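HutD family protein (Pseudomonas aeruginosa, PDB 1YLL) is of unknown function but belongs to the HutD family of the cupin clan, named for the histidine utilisation (hut) genes. Local coordinates at residues Gly57-Gln62 with Ser94-Val99; Ala47-Ser52 with Ile108-Leu113. All coordinates share one frame; numbering follows the deposited sequence. Where two conformers were deposited one is given.

The two contacts lie in the same half of an all-beta, cupin-like chain, with centres about 16 Å apart. Contact 2 pairs two strands inside a six-stranded antiparallel sheet, 42-49 and 108-115. Contact 1 joins two loops at one border of that sheet, where strands 62-69 and 91-94 meet. In sequence, both segments of contact 1 fall between those of contact 2. The two do not touch; their nearest atoms are about 4 Å apart. Strand 108-115 connects them, since it pairs with 42-49 on one side and with 62-69 on the other. The function is unknown, so neither contact can be assigned to an active site.

Contact 1: Gly57-Gln62 with Ser94-Val99; sequences GFAGYQ and SGDSEV
Two beta turns meet at the border of the antiparallel sheet: a type II turn from F58 to Y61 and a type I turn from S94 to S97. Three hydrogen bonds join them. G95 lies at the centre and takes part in two of them through its backbone. Its N donates to Y61 O at 2.8 Å. Its O accepts from F58 N at 3.2 Å. The CA of G95 also makes a CA-H...O contact with F58 O at 3.2 Å, so the bare backbone fits closely between the carbonyls of F58 and Y61. The third bond comes from a side chain. D96 OD1 accepts from G60 N at 2.9 Å, and this donor stands above the carboxylate plane, 43° out of it. CG of D96 is anti to the carbonyl carbon (chi1 -70°), which brings the carboxylate over the A59-G60 corner, where OD1 also meets A59 CA. S94 OG accepts from D96 N at 2.9 Å, an ST turn. Q62 and S94 form an antiparallel non-hydrogen-bonded pair where strands 62-69 and 91-94 meet. F58 and Y61 turn their rings away, onto I114 of strand 108-115 and F40, and Y61 OH bonds to F40 O. Past the second turn, S97 and V99 pack on strand 73-77.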
loop_
_atom_site.group_PDB
_atom_site.type_symbol
_atom_site.label_atom_id
_atom_site.label_comp_id
_atom_site.label_asym_id
_atom_site.label_seq_id
_atom_site.Cartn_x
_atom_site.Cartn_y
_atom_site.Cartn_z
ATOM N N GLY D 57 29.855 25.608 -17.465
ATOM C CA GLY D 57 30.513 24.398 -17.012
ATOM C C GLY D 57 30.308 24.025 -15.563
ATOM O O GLY D 57 30.043 24.859 -14.701
ATOM N N PHE D 58 30.441 22.737 -15.312
ATOM C CA PHE D 58 30.329 22.200 -13.960
ATOM C C PHE D 58 31.551 21.338 -13.929
ATOM O O PHE D 58 31.507 20.115 -14.062
ATOM C CB PHE D 58 29.049 21.377 -13.807
ATOM C CG PHE D 58 27.826 22.214 -13.487
ATOM C CD1 PHE D 58 27.050 22.770 -14.502
ATOM C CD2 PHE D 58 27.446 22.425 -12.171
ATOM C CE1 PHE D 58 25.907 23.514 -14.193
ATOM C CE2 PHE D 58 26.303 23.170 -11.836
ATOM C CZ PHE D 58 25.528 23.714 -12.861
ATOM N N ALA D 59 32.687 22.015 -13.793
ATOM C CA ALA D 59 33.978 21.358 -13.770
ATOM C C ALA D 59 34.054 20.207 -12.784
ATOM O O ALA D 59 33.721 20.366 -11.599
ATOM C CB ALA D 59 35.061 22.381 -13.426
ATOM N N GLY D 60 34.524 19.064 -13.276
ATOM C CA GLY D 60 34.693 17.895 -12.437
ATOM C C GLY D 60 33.469 17.017 -12.246
ATOM O O GLY D 60 33.576 15.907 -11.709
ATOM N N TYR D 61 32.314 17.497 -12.701
ATOM C CA TYR D 61 31.069 16.750 -12.555
ATOM C C TYR D 61 30.641 16.004 -13.796
ATOM O O TYR D 61 30.987 16.391 -14.917
ATOM C CB TYR D 61 29.912 17.690 -12.217
ATOM C CG TYR D 61 29.973 18.338 -10.867
ATOM C CD1 TYR D 61 30.519 19.614 -10.712
ATOM C CD2 TYR D 61 29.456 17.700 -9.745
ATOM C CE1 TYR D 61 30.533 20.246 -9.455
ATOM C CE2 TYR D 61 29.456 18.308 -8.487
ATOM C CZ TYR D 61 29.986 19.588 -8.341
ATOM O OH TYR D 61 29.908 20.235 -7.129
ATOM N N GLN D 62 29.893 14.914 -13.577
ATOM C CA GLN D 62 29.287 14.124 -14.659
ATOM C C GLN D 62 27.853 14.666 -14.769
ATOM O O GLN D 62 27.216 14.940 -13.776
ATOM C CB GLN D 62 29.202 12.646 -14.268
ATOM C CG GLN D 62 28.402 11.799 -15.247
ATOM C CD GLN D 62 29.066 11.750 -16.598
ATOM O OE1 GLN D 62 28.463 12.062 -17.634
ATOM N NE2 GLN D 62 30.313 11.337 -16.599
ATOM N N SER D 94 30.290 15.249 -19.935
ATOM C CA SER D 94 31.105 15.785 -18.882
ATOM C C SER D 94 30.913 17.279 -18.662
ATOM O O SER D 94 30.772 18.038 -19.623
ATOM C CB SER D 94 32.575 15.509 -19.215
ATOM O OG SER D 94 33.419 16.183 -18.309
ATOM N N GLY D 95 30.920 17.682 -17.392
ATOM C CA GLY D 95 30.826 19.080 -17.035
ATOM C C GLY D 95 32.104 19.813 -17.427
ATOM O O GLY D 95 32.158 21.049 -17.352
ATOM N N ASP D 96 33.135 19.066 -17.796
ATOM C CA ASP D 96 34.403 19.668 -18.240
ATOM C C ASP D 96 34.375 19.960 -19.745
ATOM O O ASP D 96 35.273 20.658 -20.277
ATOM C CB ASP D 96 35.591 18.739 -17.970
ATOM C CG ASP D 96 35.909 18.597 -16.507
ATOM O OD1 ASP D 96 35.946 19.609 -15.780
ATOM O OD2 ASP D 96 36.157 17.455 -16.069
ATOM N N SER D 97 33.373 19.448 -20.445
ATOM C CA SER D 97 33.284 19.653 -21.883
ATOM C C SER D 97 32.720 21.017 -22.261
ATOM O O SER D 97 32.019 21.669 -21.478
ATOM C CB SER D 97 32.397 18.585 -22.544
ATOM O OG SER D 97 33.015 17.307 -22.599
ATOM N N GLU D 98 33.058 21.471 -23.461
ATOM C CA GLU D 98 32.515 22.731 -23.950
ATOM C C GLU D 98 31.240 22.228 -24.610
ATOM O O GLU D 98 31.263 21.275 -25.388
ATOM C CB GLU D 98 33.414 23.384 -25.004
ATOM C CG GLU D 98 33.001 24.821 -25.350
ATOM C CD GLU D 98 33.669 25.358 -26.610
ATOM O OE1 GLU D 98 34.847 25.021 -26.851
ATOM O OE2 GLU D 98 33.018 26.132 -27.353
ATOM N N VAL D 99 30.134 22.871 -24.284
ATOM C CA VAL D 99 28.832 22.471 -24.790
ATOM C C VAL D 99 27.963 23.597 -25.288
ATOM O O VAL D 99 27.786 24.594 -24.611
ATOM C CB VAL D 99 28.052 21.725 -23.671
ATOM C CG1 VAL D 99 26.683 21.286 -24.179
ATOM C CG2 VAL D 99 28.862 20.500 -23.209
HETATM O O HOH W 1 34.118 14.868 -15.131
#

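Contact 2: Ala47-Ser52 with Ile108-Leu113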
loop_
_atom_site.group_PDB
_atom_site.type_symbol
_atom_site.label_atom_id
_atom_site.label_comp_id
_atom_site.label_asym_id
_atom_site.label_seq_id
_atom_site.Cartn_x
_atom_site.Cartn_y
_atom_site.Cartn_z
ATOM N N ALA D 47 15.453 22.687 -15.826
ATOM C CA ALA D 47 15.854 23.984 -16.355
ATOM C C ALA D 47 14.953 24.345 -17.518
ATOM O O ALA D 47 14.359 23.469 -18.153
ATOM C CB ALA D 47 17.316 23.969 -16.798
ATOM N N ASP D 48 14.791 25.649 -17.724
ATOM C CA ASP D 48 14.026 26.158 -18.849
ATOM C C ASP D 48 15.097 26.704 -19.752
ATOM O O ASP D 48 15.993 27.415 -19.300
ATOM C CB ASP D 48 13.082 27.275 -18.427
ATOM C CG ASP D 48 11.844 26.749 -17.752
ATOM O OD1 ASP D 48 11.913 25.619 -17.233
ATOM O OD2 ASP D 48 10.814 27.456 -17.728
ATOM N N VAL D 49 15.048 26.343 -21.025
ATOM C CA VAL D 49 16.045 26.842 -21.943
ATOM C C VAL D 49 15.204 27.542 -22.985
ATOM O O VAL D 49 14.482 26.890 -23.732
ATOM C CB VAL D 49 16.830 25.699 -22.584
ATOM C CG1 VAL D 49 17.949 26.263 -23.435
ATOM C CG2 VAL D 49 17.382 24.780 -21.503
ATOM N N GLY D 50 15.298 28.867 -23.000
ATOM C CA GLY D 50 14.491 29.668 -23.908
ATOM C C GLY D 50 15.151 30.046 -25.205
ATOM O O GLY D 50 14.460 30.428 -26.155
ATOM N N GLU D 51 16.471 29.944 -25.238
ATOM C CA GLU D 51 17.253 30.260 -26.426
ATOM C C GLU D 51 18.452 29.337 -26.573
ATOM O O GLU D 51 18.988 28.851 -25.579
ATOM C CB GLU D 51 17.790 31.671 -26.327
ATOM C CG GLU D 51 16.766 32.759 -26.396
ATOM C CD GLU D 51 17.428 34.110 -26.400
ATOM O OE1 GLU D 51 18.046 34.464 -25.368
ATOM O OE2 GLU D 51 17.348 34.807 -27.436
ATOM N N SER D 52 18.876 29.105 -27.807
ATOM C CA SER D 52 20.068 28.305 -28.066
ATOM C C SER D 52 21.244 29.101 -27.518
ATOM O O SER D 52 21.257 30.331 -27.579
ATOM C CB SER D 52 20.277 28.087 -29.573
ATOM O OG SER D 52 19.188 27.378 -30.135
ATOM N N ILE D 108 12.405 24.793 -24.389
ATOM C CA ILE D 108 12.199 23.461 -23.842
ATOM C C ILE D 108 12.406 23.542 -22.337
ATOM O O ILE D 108 12.819 24.566 -21.805
ATOM C CB ILE D 108 13.230 22.398 -24.370
ATOM C CG1 ILE D 108 14.655 22.854 -24.072
ATOM C CG2 ILE D 108 13.083 22.187 -25.898
ATOM C CD1 ILE D 108 15.674 21.782 -24.465
ATOM N N ARG D 109 12.095 22.447 -21.674
ATOM C CA ARG D 109 12.345 22.310 -20.242
ATOM C C ARG D 109 13.076 20.990 -20.183
ATOM O O ARG D 109 12.763 20.045 -20.926
ATOM C CB ARG D 109 11.058 22.198 -19.424
ATOM C CG ARG D 109 10.176 23.439 -19.506
ATOM C CD ARG D 109 9.156 23.461 -18.366
ATOM N NE ARG D 109 9.769 23.963 -17.134
ATOM C CZ ARG D 109 9.257 23.793 -15.918
ATOM N NH1 ARG D 109 8.127 23.129 -15.772
ATOM N NH2 ARG D 109 9.872 24.291 -14.852
ATOM N N ASP D 110 14.081 20.917 -19.317
ATOM C CA ASP D 110 14.831 19.689 -19.204
ATOM C C ASP D 110 14.952 19.278 -17.744
ATOM O O ASP D 110 14.573 20.024 -16.839
ATOM C CB ASP D 110 16.229 19.807 -19.839
ATOM C CG ASP D 110 17.071 20.908 -19.251
ATOM O OD1 ASP D 110 16.989 21.195 -18.025
ATOM O OD2 ASP D 110 17.858 21.482 -20.036
ATOM N N PHE D 111 15.421 18.055 -17.555
ATOM C CA PHE D 111 15.605 17.456 -16.243
ATOM C C PHE D 111 17.104 17.127 -16.202
ATOM O O PHE D 111 17.623 16.472 -17.116
ATOM C CB PHE D 111 14.736 16.203 -16.211
ATOM C CG PHE D 111 14.874 15.391 -14.971
ATOM C CD1 PHE D 111 14.420 15.888 -13.735
ATOM C CD2 PHE D 111 15.421 14.124 -15.025
ATOM C CE1 PHE D 111 14.529 15.117 -12.586
ATOM C CE2 PHE D 111 15.527 13.343 -13.867
ATOM C CZ PHE D 111 15.085 13.844 -12.656
ATOM N N ASN D 112 17.780 17.562 -15.133
ATOM C CA ASN D 112 19.233 17.424 -15.064
ATOM C C ASN D 112 19.718 16.751 -13.819
ATOM O O ASN D 112 19.297 17.139 -12.750
ATOM C CB ASN D 112 19.871 18.824 -15.022
ATOM C CG ASN D 112 20.026 19.461 -16.387
ATOM O OD1 ASN D 112 20.841 19.023 -17.194
ATOM N ND2 ASN D 112 19.252 20.509 -16.641
ATOM N N LEU D 113 20.634 15.780 -13.959
ATOM C CA LEU D 113 21.285 15.186 -12.782
ATOM C C LEU D 113 22.742 15.626 -12.955
ATOM O O LEU D 113 23.278 15.470 -14.029
ATOM C CB LEU D 113 21.292 13.650 -12.864
ATOM C CG LEU D 113 21.522 12.741 -11.636
ATOM C CD1 LEU D 113 22.354 11.553 -12.002
ATOM C CD2 LEU D 113 22.057 13.467 -10.432
HETATM O O HOH W 2 12.840 25.301 -14.944
#
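V49 and I108 bond to each other through their backbones, as an antiparallel hydrogen-bonded pair. V49 N donates to I108 O at 3.0 Å, and I108 N returns a bond to V49 O. A47 and D110 form the other such pair: D110 N reaches A47 O at 2.8 Å, and A47 N donates to D110 O. Between them D48 and R109 make a non-hydrogen-bonded pair, and R109 CA meets A47 O in a CA-H...O contact. The second group is ionic. D48 and R109 run alongside each other on one face of the sheet. NE of R109 donates to D48 OD1 at 2.7 Å, nearly straight at 168° and on the syn side. The bend of the arginine at chi3 (81°) helps bring NE there. The carboxylate and guanidinium planes stand 84° apart, and a single oxygen, OD1, takes the salt bridge at the guanidinium edge. NH2 adds a weak bond to it, bonds a water, and has a long, weak ion pair with E27. The other face carries A47, V49, I108 and D110. V49 CB packs on I108 CG1 at 3.9 Å. A47 N also makes a weak bond to D110 OD1, 3.1 Å, and A47 CB lies equally near that oxygen. The faces thus differ: one bears an ion pair, the other a buried carboxylate beside apolar groups, with polar company from A47 N and N112, whose OD1 is bonded to R63.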